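Local coordinates for leucine-rich repeat protein TpLRR (Treponema pallidum, PDB 6MLX), which is of unknown function but folds as a secreted, probably periplasmic, leucine-rich repeat solenoid, an architecture that in relatives often serves protein binding, at residues G21-R26 with E47-A52; T80-I85 with H100-L105; D89-I94 with R112-I117; R172-L177 with V192-L197. All coordinates share one frame; numbering follows the deposited sequence.

All four contacts join successive turns of the solenoid, and each is only partly buried. Interactions 1 and 3 reach the same mixed sheet and pair parallel strands by backbone hydrogen bonds, with glutamates lying alongside aliphatic residues and, in interaction 3, an arginine stacked on a glutamine amide. Interactions 2 and 4 sit at the loops leading into strands 84-86 and 176-178, where a type I turn packs on the preceding loop and side chains do the gripping: a serine hydroxyl in interaction 2, an arginine guanidinium in interaction 4. Leucines and a cysteine line the buried side of both. Interactions 2 and 3 are more central than 1 and 4, whose centres lie 35 Å apart.

Interaction 1: residues G21-R26 with E47-A52; sequences GIIITR and EVATKA
I23 runs alongside E47, both side chains on the same face of the sheet; just before it the I22 backbone pairs with P44 and V46, and E47 N is buried without a partner. The glutamate is fully extended, so its methylene groups lie along the isoleucine, and I23 CD1 comes 3.9 Å from E47 OE2. The other branch, CG2, stands anti to the backbone N (CG1 at chi1 -60°) and rests 3.6 Å from A49 CB. I24 turns to the opposite face with V48, toward F11 and L36, and carries the two parallel-strand bonds: I24 N to E47 O at 2.9 Å, and A49 N to I24 O at 2.8 Å. Past V48 the second segment leaves the strand in a type II turn, A49-A52. A water donates to both T25 O and T50 O, while T25 O also takes a CA-H contact from A52. R26 bends at chi2 (63°), which lays CD 3.3 Å from A52 O and brings NH1 to the same oxygen at the guanidinium edge, a weak but straight bond; NH1 also bonds Y54 O. T25 and R26 both face Q12, a classic beta bulge in the antiparallel pairing with strand 11-15. Strand 22-27 is thus the arm of an N-terminal hairpin that also pairs in parallel with strand 43-48, as parallel strands of successive turns do in leucine-rich repeat solenoids.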
loop_
_atom_site.group_PDB
_atom_site.type_symbol
_atom_site.label_atom_id
_atom_site.label_comp_id
_atom_site.label_asym_id
_atom_site.label_seq_id
_atom_site.Cartn_x
_atom_site.Cartn_y
_atom_site.Cartn_z
ATOM N N GLY A 21 -17.504 -6.871 -15.330
ATOM C CA GLY A 21 -16.853 -5.724 -14.724
ATOM C C GLY A 21 -15.782 -5.132 -15.613
ATOM O O GLY A 21 -15.266 -5.782 -16.530
ATOM N N ILE A 22 -15.439 -3.882 -15.311
ATOM C CA ILE A 22 -14.488 -3.090 -16.085
ATOM C C ILE A 22 -13.157 -3.064 -15.345
ATOM O O ILE A 22 -13.117 -2.793 -14.135
ATOM C CB ILE A 22 -15.021 -1.660 -16.311
ATOM C CG1 ILE A 22 -16.354 -1.686 -17.071
ATOM C CG2 ILE A 22 -14.007 -0.799 -17.058
ATOM C CD1 ILE A 22 -16.281 -2.418 -18.394
ATOM N N ILE A 23 -12.074 -3.364 -16.064
ATOM C CA ILE A 23 -10.702 -3.226 -15.588
ATOM C C ILE A 23 -10.119 -1.962 -16.207
ATOM O O ILE A 23 -10.067 -1.841 -17.436
ATOM C CB ILE A 23 -9.853 -4.444 -15.975
ATOM C CG1 ILE A 23 -10.433 -5.726 -15.359
ATOM C CG2 ILE A 23 -8.357 -4.195 -15.633
ATOM C CD1 ILE A 23 -9.839 -7.023 -15.903
ATOM N N ILE A 24 -9.676 -1.022 -15.375
ATOM C CA ILE A 24 -9.094 0.219 -15.884
ATOM C C ILE A 24 -7.618 -0.022 -16.185
ATOM O O ILE A 24 -6.839 -0.374 -15.292
ATOM C CB ILE A 24 -9.272 1.372 -14.887
ATOM C CG1 ILE A 24 -10.749 1.634 -14.623
ATOM C CG2 ILE A 24 -8.613 2.645 -15.413
ATOM C CD1 ILE A 24 -11.504 2.163 -15.814
ATOM N N THR A 25 -7.236 0.149 -17.450
ATOM C CA THR A 25 -5.880 -0.149 -17.884
ATOM C C THR A 25 -5.016 1.092 -18.041
ATOM O O THR A 25 -3.787 0.978 -17.968
ATOM C CB THR A 25 -5.897 -0.925 -19.209
ATOM O OG1 THR A 25 -6.529 -0.128 -20.219
ATOM C CG2 THR A 25 -6.674 -2.203 -19.048
ATOM N N ARG A 26 -5.606 2.263 -18.254
ATOM C CA ARG A 26 -4.764 3.448 -18.330
ATOM C C ARG A 26 -5.613 4.682 -18.047
ATOM O O ARG A 26 -6.772 4.768 -18.466
ATOM C CB ARG A 26 -4.056 3.548 -19.695
ATOM C CG ARG A 26 -3.042 4.682 -19.824
ATOM C CD ARG A 26 -1.863 4.508 -18.816
ATOM N NE ARG A 26 -0.669 5.265 -19.211
ATOM C CZ ARG A 26 0.208 5.811 -18.363
ATOM N NH1 ARG A 26 0.042 5.725 -17.056
ATOM N NH2 ARG A 26 1.260 6.466 -18.836
ATOM N N GLU A 47 -11.245 -3.226 -11.018
ATOM C CA GLU A 47 -9.802 -3.404 -10.943
ATOM C C GLU A 47 -9.086 -2.194 -11.532
ATOM O O GLU A 47 -9.533 -1.623 -12.532
ATOM C CB GLU A 47 -9.385 -4.684 -11.667
ATOM C CG GLU A 47 -7.886 -4.912 -11.753
ATOM C CD GLU A 47 -7.547 -6.281 -12.318
ATOM O OE1 GLU A 47 -6.429 -6.463 -12.838
ATOM O OE2 GLU A 47 -8.407 -7.181 -12.242
ATOM N N VAL A 48 -7.987 -1.795 -10.892
ATOM C CA VAL A 48 -7.035 -0.847 -11.469
ATOM C C VAL A 48 -5.817 -1.655 -11.902
ATOM O O VAL A 48 -5.034 -2.105 -11.059
ATOM C CB VAL A 48 -6.644 0.261 -10.479
ATOM C CG1 VAL A 48 -5.608 1.194 -11.116
ATOM C CG2 VAL A 48 -7.856 1.039 -10.005
ATOM N N ALA A 49 -5.642 -1.825 -13.215
ATOM C CA ALA A 49 -4.673 -2.772 -13.757
ATOM C C ALA A 49 -3.230 -2.293 -13.585
ATOM O O ALA A 49 -2.949 -1.136 -13.254
ATOM C CB ALA A 49 -4.934 -3.029 -15.243
ATOM N N THR A 50 -2.317 -3.231 -13.819
ATOM C CA THR A 50 -0.876 -3.005 -13.867
ATOM C C THR A 50 -0.519 -1.674 -14.523
ATOM O O THR A 50 -0.915 -1.405 -15.659
ATOM C CB THR A 50 -0.228 -4.167 -14.633
ATOM O OG1 THR A 50 -0.329 -5.373 -13.855
ATOM C CG2 THR A 50 1.235 -3.886 -14.915
ATOM N N LYS A 51 0.214 -0.822 -13.791
ATOM C CA LYS A 51 0.795 0.425 -14.305
ATOM C C LYS A 51 -0.248 1.404 -14.859
ATOM O O LYS A 51 0.079 2.258 -15.694
ATOM C CB LYS A 51 1.858 0.151 -15.392
ATOM C CG LYS A 51 3.053 -0.681 -14.948
ATOM C CD LYS A 51 4.063 -0.948 -16.089
ATOM C CE LYS A 51 5.435 -0.335 -15.773
ATOM N NZ LYS A 51 6.614 -1.289 -16.005
ATOM N N ALA A 52 -1.501 1.328 -14.412
ATOM C CA ALA A 52 -2.544 2.146 -15.027
ATOM C C ALA A 52 -2.325 3.640 -14.773
ATOM O O ALA A 52 -2.662 4.474 -15.622
ATOM C CB ALA A 52 -3.918 1.701 -14.523
HETATM O O HOH W 1 -2.711 -1.817 -17.522
#

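Interaction 2: residues T80-I85 with H100-L105; sequences TKLARI and HKCVSL
With chi1 at -62°, S104 sets its hydroxyl beside its own backbone N and aims it at T80, while L105, whose CG lies opposite its backbone N (chi1 -160°), brings CD1 against L82 and A83. S104 OG donates to T80 O over a short 2.6 Å, and the hydroxyl lies in the plane of that carbonyl. S104 CB packs against the K81 carbonyl carbon, 3.8 Å away. V103 flanks the bond: its CG2, wedged between backbone N and carbonyl carbon, packs 3.6 Å from T80 O. T80 in turn directs CG2 at the K101 carbonyl. These residues belong to neighbouring turns of the leucine-rich repeat solenoid, and the hydroxyl-to-carbonyl link recurs one turn on, where V103 O accepts from S127 OG. C102 centres an inverse gamma turn, and a type I turn runs from it to L105, so that the loop turns S104 onto the preceding loop, while C102 and L105 are buried. There L82 CD2 touches C102 SG at 4.3 Å, and L105 CD1 fits among L82 CG, I85 CG2 and A83 O, the last at 3.7 Å. I85 also meets F99, which extends this apolar layer. L82 O comes close to L105 N, yet the angle is poor; that amide bonds C102 O inside its own turn. The backbones are further joined by a CA-H contact from A83 CA to S104 O, 3.4 Å long, just before the chain enters strand 84-86 and pairs with V60 and V62.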
loop_
_atom_site.group_PDB
_atom_site.type_symbol
_atom_site.label_atom_id
_atom_site.label_comp_id
_atom_site.label_asym_id
_atom_site.label_seq_id
_atom_site.Cartn_x
_atom_site.Cartn_y
_atom_site.Cartn_z
ATOM N N THR A 80 4.374 11.022 -8.075
ATOM C CA THR A 80 5.173 11.722 -7.074
ATOM C C THR A 80 4.416 12.846 -6.364
ATOM O O THR A 80 4.861 13.300 -5.307
ATOM C CB THR A 80 6.452 12.260 -7.729
ATOM O OG1 THR A 80 6.091 13.131 -8.795
ATOM C CG2 THR A 80 7.286 11.115 -8.302
ATOM N N LYS A 81 3.281 13.295 -6.880
ATOM C CA LYS A 81 2.514 14.319 -6.191
ATOM C C LYS A 81 1.315 13.758 -5.441
ATOM O O LYS A 81 0.616 14.519 -4.761
ATOM C CB LYS A 81 2.050 15.397 -7.181
ATOM C CG LYS A 81 3.203 16.175 -7.824
ATOM C CD LYS A 81 4.289 16.526 -6.815
ATOM C CE LYS A 81 5.153 17.703 -7.312
ATOM N NZ LYS A 81 6.547 17.676 -6.782
ATOM N N LEU A 82 1.062 12.452 -5.539
ATOM C CA LEU A 82 -0.124 11.869 -4.919
ATOM C C LEU A 82 -0.087 12.042 -3.403
ATOM O O LEU A 82 0.781 11.477 -2.726
ATOM C CB LEU A 82 -0.240 10.390 -5.307
ATOM C CG LEU A 82 -1.491 9.619 -4.885
ATOM C CD1 LEU A 82 -2.748 10.258 -5.461
ATOM C CD2 LEU A 82 -1.359 8.162 -5.315
ATOM N N ALA A 83 -1.024 12.838 -2.868
ATOM C CA ALA A 83 -1.108 13.135 -1.445
ATOM C C ALA A 83 -2.254 12.427 -0.738
ATOM O O ALA A 83 -2.164 12.174 0.466
ATOM C CB ALA A 83 -1.251 14.650 -1.220
ATOM N N ARG A 84 -3.342 12.132 -1.438
ATOM C CA ARG A 84 -4.450 11.404 -0.843
ATOM C C ARG A 84 -4.997 10.415 -1.848
ATOM O O ARG A 84 -5.058 10.703 -3.043
ATOM C CB ARG A 84 -5.575 12.324 -0.392
ATOM C CG ARG A 84 -5.239 13.107 0.801
ATOM C CD ARG A 84 -6.360 14.077 1.079
ATOM N NE ARG A 84 -6.165 14.755 2.348
ATOM C CZ ARG A 84 -6.377 14.182 3.528
ATOM N NH1 ARG A 84 -6.766 12.908 3.582
ATOM N NH2 ARG A 84 -6.181 14.871 4.643
ATOM N N ILE A 85 -5.398 9.249 -1.355
ATOM C CA ILE A 85 -6.122 8.287 -2.168
ATOM C C ILE A 85 -7.204 7.680 -1.290
ATOM O O ILE A 85 -6.912 7.172 -0.199
ATOM C CB ILE A 85 -5.205 7.203 -2.771
ATOM C CG1 ILE A 85 -6.036 6.167 -3.535
ATOM C CG2 ILE A 85 -4.330 6.546 -1.696
ATOM C CD1 ILE A 85 -5.231 5.308 -4.517
ATOM N N HIS A 100 5.001 2.476 -5.298
ATOM C CA HIS A 100 6.434 2.724 -5.303
ATOM C C HIS A 100 6.715 4.179 -5.677
ATOM O O HIS A 100 6.129 4.718 -6.620
ATOM C CB HIS A 100 7.106 1.735 -6.270
ATOM C CG HIS A 100 8.563 1.991 -6.502
ATOM N ND1 HIS A 100 9.534 1.703 -5.566
ATOM C CD2 HIS A 100 9.213 2.507 -7.572
ATOM C CE1 HIS A 100 10.719 2.040 -6.048
ATOM N NE2 HIS A 100 10.550 2.524 -7.266
ATOM N N LYS A 101 7.575 4.829 -4.884
ATOM C CA LYS A 101 8.003 6.216 -5.112
ATOM C C LYS A 101 6.847 7.214 -5.084
ATOM O O LYS A 101 6.900 8.249 -5.759
ATOM C CB LYS A 101 8.764 6.372 -6.435
ATOM C CG LYS A 101 10.160 5.793 -6.451
ATOM C CD LYS A 101 10.774 5.973 -7.838
ATOM C CE LYS A 101 12.096 6.715 -7.745
ATOM N NZ LYS A 101 13.109 5.791 -7.135
ATOM N N CYS A 102 5.785 6.933 -4.323
ATOM C CA CYS A 102 4.742 7.935 -4.107
ATOM C C CYS A 102 5.190 8.790 -2.919
ATOM O O CYS A 102 4.740 8.633 -1.775
ATOM C CB CYS A 102 3.383 7.285 -3.886
ATOM S SG CYS A 102 2.642 6.610 -5.385
ATOM N N VAL A 103 6.120 9.711 -3.211
ATOM C CA VAL A 103 6.867 10.410 -2.164
ATOM C C VAL A 103 6.065 11.497 -1.475
ATOM O O VAL A 103 6.558 12.091 -0.509
ATOM C CB VAL A 103 8.171 10.974 -2.767
ATOM C CG1 VAL A 103 8.968 9.836 -3.401
ATOM C CG2 VAL A 103 7.861 12.043 -3.801
ATOM N N SER A 104 4.846 11.778 -1.925
ATOM C CA SER A 104 3.993 12.778 -1.289
ATOM C C SER A 104 2.828 12.163 -0.534
ATOM O O SER A 104 1.984 12.904 -0.011
ATOM C CB SER A 104 3.436 13.761 -2.330
ATOM O OG SER A 104 4.480 14.463 -2.958
ATOM N N LEU A 105 2.734 10.840 -0.502
ATOM C CA LEU A 105 1.645 10.165 0.190
ATOM C C LEU A 105 1.978 10.207 1.673
ATOM O O LEU A 105 2.881 9.506 2.141
ATOM C CB LEU A 105 1.494 8.741 -0.331
ATOM C CG LEU A 105 0.168 8.035 -0.085
ATOM C CD1 LEU A 105 -0.941 8.894 -0.604
ATOM C CD2 LEU A 105 0.166 6.679 -0.786
#

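Interaction 3: residues D89-I94 with R112-I117; sequences DGLREI and RSLQVI
R92 lays its guanidinium over Q115: the chain bends at chi2 and again at chi3 (-68°), folding the head back so that Q115 CG sits 3.7 Å above one face, toward the rim. Q115 is itself bent at chi2, and its amide stacks on the guanidinium with the planes 23° apart. The amide is held from two ends: NE2 donates to S113 O, which lies in the amide plane though NE2 stands above the plane of the S113 carbonyl, and OE1 takes a weak bond from K138 NZ. R92 O accepts two backbone amides, Q115 N at 2.7 Å and V116 N at 3.2 Å. E93, extended, runs alongside V116 with CG 3.8 Å from V116 CB, while I94 N bonds V116 O at 3.0 Å. On the inner face L91 and L114 lie side by side, and L114 CD1 also meets I94 CG1 at 3.9 Å, the two side chains crossing at about a right angle. S113 turns its hydroxyl toward the carbonyls of D89 and L91, but the placement of OG is doubtful. A water links D89 OD1, weakly, with R112 N. Strand 93-94 lies between strands 70-71 and 116-117 in the parallel part of the mixed sheet: on the preceding turn M70 touches E93 and I71 touches L91, and Q115 pairs onward with K138 and E139, where strand 139-140 begins.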
loop_
_atom_site.group_PDB
_atom_site.type_symbol
_atom_site.label_atom_id
_atom_site.label_comp_id
_atom_site.label_asym_id
_atom_site.label_seq_id
_atom_site.Cartn_x
_atom_site.Cartn_y
_atom_site.Cartn_z
ATOM N N ASP A 89 -14.066 0.510 0.383
ATOM C CA ASP A 89 -14.218 -0.661 1.239
ATOM C C ASP A 89 -14.249 -1.971 0.455
ATOM O O ASP A 89 -14.072 -3.032 1.048
ATOM C CB ASP A 89 -15.465 -0.562 2.130
ATOM C CG ASP A 89 -15.636 -1.799 3.017
ATOM O OD1 ASP A 89 -14.611 -2.311 3.541
ATOM O OD2 ASP A 89 -16.774 -2.305 3.167
ATOM N N GLY A 90 -14.410 -1.956 -0.861
ATOM C CA GLY A 90 -14.291 -3.237 -1.548
ATOM C C GLY A 90 -12.864 -3.761 -1.717
ATOM O O GLY A 90 -12.707 -4.933 -2.080
ATOM N N LEU A 91 -11.835 -2.947 -1.459
ATOM C CA LEU A 91 -10.477 -3.342 -1.842
ATOM C C LEU A 91 -10.013 -4.590 -1.082
ATOM O O LEU A 91 -10.120 -4.665 0.145
ATOM C CB LEU A 91 -9.499 -2.187 -1.615
ATOM C CG LEU A 91 -8.041 -2.488 -1.995
ATOM C CD1 LEU A 91 -7.880 -2.723 -3.500
ATOM C CD2 LEU A 91 -7.113 -1.378 -1.528
ATOM N N ARG A 92 -9.507 -5.578 -1.829
ATOM C CA ARG A 92 -9.004 -6.832 -1.269
ATOM C C ARG A 92 -7.499 -7.003 -1.376
ATOM O O ARG A 92 -6.907 -7.639 -0.501
ATOM C CB ARG A 92 -9.650 -8.044 -1.960
ATOM C CG ARG A 92 -11.111 -7.866 -2.324
ATOM C CD ARG A 92 -12.006 -8.444 -1.242
ATOM N NE ARG A 92 -11.831 -9.887 -1.243
ATOM C CZ ARG A 92 -11.969 -10.626 -0.159
ATOM N NH1 ARG A 92 -12.301 -10.039 0.991
ATOM N NH2 ARG A 92 -11.793 -11.944 -0.228
ATOM N N GLU A 93 -6.871 -6.484 -2.433
ATOM C CA GLU A 93 -5.468 -6.768 -2.707
ATOM C C GLU A 93 -4.800 -5.564 -3.360
ATOM O O GLU A 93 -5.383 -4.907 -4.227
ATOM C CB GLU A 93 -5.306 -7.992 -3.616
ATOM C CG GLU A 93 -3.844 -8.346 -3.952
ATOM C CD GLU A 93 -3.714 -9.688 -4.664
ATOM O OE1 GLU A 93 -4.757 -10.280 -4.973
ATOM O OE2 GLU A 93 -2.581 -10.169 -4.904
ATOM N N ILE A 94 -3.569 -5.296 -2.940
ATOM C CA ILE A 94 -2.706 -4.291 -3.550
ATOM C C ILE A 94 -1.441 -5.024 -3.972
ATOM O O ILE A 94 -0.703 -5.538 -3.120
ATOM C CB ILE A 94 -2.386 -3.141 -2.584
ATOM C CG1 ILE A 94 -3.664 -2.474 -2.089
ATOM C CG2 ILE A 94 -1.489 -2.123 -3.254
ATOM C CD1 ILE A 94 -3.433 -1.405 -1.053
ATOM N N ARG A 112 -11.450 -2.110 5.792
ATOM C CA ARG A 112 -11.631 -3.335 6.556
ATOM C C ARG A 112 -11.631 -4.586 5.680
ATOM O O ARG A 112 -11.545 -5.695 6.211
ATOM C CB ARG A 112 -12.926 -3.231 7.377
ATOM C CG ARG A 112 -13.165 -4.401 8.346
ATOM C CD ARG A 112 -13.708 -3.907 9.672
ATOM N NE ARG A 112 -14.268 -4.957 10.520
ATOM C CZ ARG A 112 -15.314 -4.735 11.311
ATOM N NH1 ARG A 112 -15.795 -5.700 12.084
ATOM N NH2 ARG A 112 -15.883 -3.525 11.318
ATOM N N SER A 113 -11.669 -4.445 4.355
ATOM C CA SER A 113 -11.671 -5.591 3.462
ATOM C C SER A 113 -10.282 -6.014 2.976
ATOM O O SER A 113 -10.163 -7.078 2.353
ATOM C CB SER A 113 -12.541 -5.286 2.247
ATOM O OG SER A 113 -12.146 -4.042 1.664
ATOM N N LEU A 114 -9.239 -5.225 3.229
ATOM C CA LEU A 114 -7.934 -5.488 2.626
ATOM C C LEU A 114 -7.339 -6.802 3.144
ATOM O O LEU A 114 -7.157 -6.982 4.353
ATOM C CB LEU A 114 -6.990 -4.321 2.906
ATOM C CG LEU A 114 -5.624 -4.359 2.215
ATOM C CD1 LEU A 114 -5.780 -4.285 0.693
ATOM C CD2 LEU A 114 -4.692 -3.267 2.742
ATOM N N GLN A 115 -7.007 -7.706 2.221
ATOM C CA GLN A 115 -6.449 -9.020 2.535
ATOM C C GLN A 115 -4.937 -9.102 2.330
ATOM O O GLN A 115 -4.233 -9.698 3.161
ATOM C CB GLN A 115 -7.100 -10.111 1.668
ATOM C CG GLN A 115 -8.633 -10.174 1.690
ATOM C CD GLN A 115 -9.161 -10.738 2.988
ATOM O OE1 GLN A 115 -8.855 -11.878 3.362
ATOM N NE2 GLN A 115 -9.941 -9.938 3.697
ATOM N N VAL A 116 -4.431 -8.534 1.234
ATOM C CA VAL A 116 -3.102 -8.835 0.705
ATOM C C VAL A 116 -2.399 -7.533 0.334
ATOM O O VAL A 116 -2.956 -6.707 -0.397
ATOM C CB VAL A 116 -3.180 -9.763 -0.528
ATOM C CG1 VAL A 116 -1.781 -10.005 -1.139
ATOM C CG2 VAL A 116 -3.852 -11.088 -0.172
ATOM N N ILE A 117 -1.176 -7.364 0.832
ATOM C CA ILE A 117 -0.268 -6.301 0.420
ATOM C C ILE A 117 0.980 -6.967 -0.161
ATOM O O ILE A 117 1.671 -7.717 0.539
ATOM C CB ILE A 117 0.087 -5.374 1.596
ATOM C CG1 ILE A 117 -1.189 -4.717 2.156
ATOM C CG2 ILE A 117 1.098 -4.330 1.146
ATOM C CD1 ILE A 117 -0.983 -3.840 3.389
HETATM O O HOH W 2 -13.500 0.134 5.698
#

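Interaction 4: residues R172-L177 with V192-L197; sequences RNLVEL and VGCYRL
The loop R172-V175 runs alongside the type I turn C194-L197, with R172 CA 3.4 Å from G193 O in a CA-H contact, while C194 centres an inverse gamma turn. R196 lies beside N173 and V175. Its chain bends at chi2 and chi3 (-86°), turning the guanidinium side-on so that NE (3.1 Å) and NH2 (3.0 Å) both donate to the single oxygen N173 OD1. The oxygen lies in the guanidinium plane, yet the asparagine amide is turned nearly perpendicular, at 85°; NE lies in the carbonyl plane and NH2 is tilted from it. N173 ND2 is tied to A149 O, so the amide is held at both ends. V175 CG1 covers one face of the guanidinium and touches R196 CB at 3.7 Å, and R196 CG makes a tight approach to R172 O, 3.1 Å. On the buried side L174 CD2 meets C194 SG at 4.3 Å. L197, with CG placed beside its backbone N by chi1 -58°, sends CD2 back to L174 O, at 3.2 Å, and L174 CG, at 3.9 Å. L197 also packs on K202 and F214, while L177 meets L201 of the C-terminal helix. Leucine and cysteine inside, polar residues outside, and a turn stacked on the preceding loop fit a BspA-type leucine-rich repeat solenoid, here apparently at its last turn, next to helix 199-207.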
loop_
_atom_site.group_PDB
_atom_site.type_symbol
_atom_site.label_atom_id
_atom_site.label_comp_id
_atom_site.label_asym_id
_atom_site.label_seq_id
_atom_site.Cartn_x
_atom_site.Cartn_y
_atom_site.Cartn_z
ATOM N N ARG A 172 14.103 4.719 9.052
ATOM C CA ARG A 172 14.966 5.298 10.065
ATOM C C ARG A 172 14.216 6.125 11.102
ATOM O O ARG A 172 14.817 6.481 12.118
ATOM C CB ARG A 172 16.045 6.147 9.404
ATOM C CG ARG A 172 15.566 7.050 8.303
ATOM C CD ARG A 172 16.704 7.974 7.879
ATOM N NE ARG A 172 16.403 8.711 6.654
ATOM C CZ ARG A 172 15.767 9.875 6.637
ATOM N NH1 ARG A 172 15.356 10.420 7.772
ATOM N NH2 ARG A 172 15.538 10.498 5.493
ATOM N N ASN A 173 12.934 6.428 10.896
ATOM C CA ASN A 173 12.158 7.152 11.898
ATOM C C ASN A 173 11.130 6.275 12.605
ATOM O O ASN A 173 10.303 6.796 13.366
ATOM C CB ASN A 173 11.480 8.361 11.263
ATOM C CG ASN A 173 12.372 9.577 11.270
ATOM O OD1 ASN A 173 12.903 9.961 12.315
ATOM N ND2 ASN A 173 12.565 10.179 10.103
ATOM N N LEU A 174 11.172 4.962 12.387
ATOM C CA LEU A 174 10.191 4.063 12.976
ATOM C C LEU A 174 10.446 3.924 14.471
ATOM O O LEU A 174 11.537 3.534 14.890
ATOM C CB LEU A 174 10.258 2.704 12.288
ATOM C CG LEU A 174 9.276 1.655 12.805
ATOM C CD1 LEU A 174 7.831 2.162 12.667
ATOM C CD2 LEU A 174 9.462 0.347 12.062
ATOM N N VAL A 175 9.443 4.254 15.290
ATOM C CA VAL A 175 9.597 4.146 16.732
ATOM C C VAL A 175 8.502 3.334 17.404
ATOM O O VAL A 175 8.672 2.924 18.564
ATOM C CB VAL A 175 9.699 5.546 17.391
ATOM C CG1 VAL A 175 10.847 6.347 16.798
ATOM C CG2 VAL A 175 8.422 6.290 17.215
ATOM N N GLU A 176 7.382 3.065 16.746
ATOM C CA GLU A 176 6.244 2.402 17.368
ATOM C C GLU A 176 5.755 1.282 16.466
ATOM O O GLU A 176 5.502 1.495 15.276
ATOM C CB GLU A 176 5.108 3.388 17.644
ATOM C CG GLU A 176 3.895 2.772 18.300
ATOM C CD GLU A 176 2.810 3.806 18.572
ATOM O OE1 GLU A 176 2.200 4.331 17.620
ATOM O OE2 GLU A 176 2.588 4.126 19.739
ATOM N N LEU A 177 5.618 0.094 17.046
ATOM C CA LEU A 177 5.178 -1.101 16.335
ATOM C C LEU A 177 4.083 -1.714 17.198
ATOM O O LEU A 177 4.368 -2.453 18.143
ATOM C CB LEU A 177 6.335 -2.050 16.103
ATOM C CG LEU A 177 6.048 -3.273 15.246
ATOM C CD1 LEU A 177 5.541 -2.838 13.892
ATOM C CD2 LEU A 177 7.304 -4.122 15.105
ATOM N N VAL A 192 16.570 -3.637 9.359
ATOM C CA VAL A 192 17.791 -2.971 8.913
ATOM C C VAL A 192 17.529 -1.483 8.698
ATOM O O VAL A 192 16.542 -1.092 8.064
ATOM C CB VAL A 192 18.319 -3.637 7.630
ATOM C CG1 VAL A 192 19.342 -2.755 6.940
ATOM C CG2 VAL A 192 18.909 -5.022 7.937
ATOM N N GLY A 193 18.427 -0.644 9.220
ATOM C CA GLY A 193 18.323 0.795 9.078
ATOM C C GLY A 193 17.325 1.472 9.993
ATOM O O GLY A 193 17.125 2.684 9.865
ATOM N N CYS A 194 16.691 0.739 10.912
ATOM C CA CYS A 194 15.679 1.309 11.806
ATOM C C CYS A 194 16.367 1.876 13.043
ATOM O O CYS A 194 16.304 1.323 14.142
ATOM C CB CYS A 194 14.632 0.262 12.165
ATOM S SG CYS A 194 13.567 -0.220 10.768
ATOM N N TYR A 195 17.009 3.034 12.854
ATOM C CA TYR A 195 17.876 3.602 13.883
ATOM C C TYR A 195 17.124 4.070 15.118
ATOM O O TYR A 195 17.724 4.143 16.197
ATOM C CB TYR A 195 18.695 4.766 13.302
ATOM C CG TYR A 195 19.848 4.251 12.473
ATOM C CD1 TYR A 195 21.022 3.819 13.093
ATOM C CD2 TYR A 195 19.755 4.149 11.092
ATOM C CE1 TYR A 195 22.073 3.314 12.355
ATOM C CE2 TYR A 195 20.806 3.636 10.340
ATOM C CZ TYR A 195 21.969 3.230 10.985
ATOM O OH TYR A 195 23.034 2.719 10.268
ATOM N N ARG A 196 15.836 4.367 15.007
ATOM C CA ARG A 196 15.119 5.017 16.091
ATOM C C ARG A 196 14.236 4.078 16.914
ATOM O O ARG A 196 13.494 4.556 17.778
ATOM C CB ARG A 196 14.305 6.178 15.526
ATOM C CG ARG A 196 15.220 7.299 15.089
ATOM C CD ARG A 196 14.918 8.543 15.873
ATOM N NE ARG A 196 13.842 9.271 15.216
ATOM C CZ ARG A 196 13.028 10.116 15.833
ATOM N NH1 ARG A 196 13.150 10.313 17.139
ATOM N NH2 ARG A 196 12.085 10.743 15.138
ATOM N N LEU A 197 14.314 2.764 16.700
ATOM C CA LEU A 197 13.517 1.848 17.509
ATOM C C LEU A 197 13.868 2.003 18.988
ATOM O O LEU A 197 15.052 1.939 19.348
ATOM C CB LEU A 197 13.742 0.406 17.063
ATOM C CG LEU A 197 13.438 0.081 15.600
ATOM C CD1 LEU A 197 13.799 -1.363 15.318
ATOM C CD2 LEU A 197 11.984 0.369 15.262
#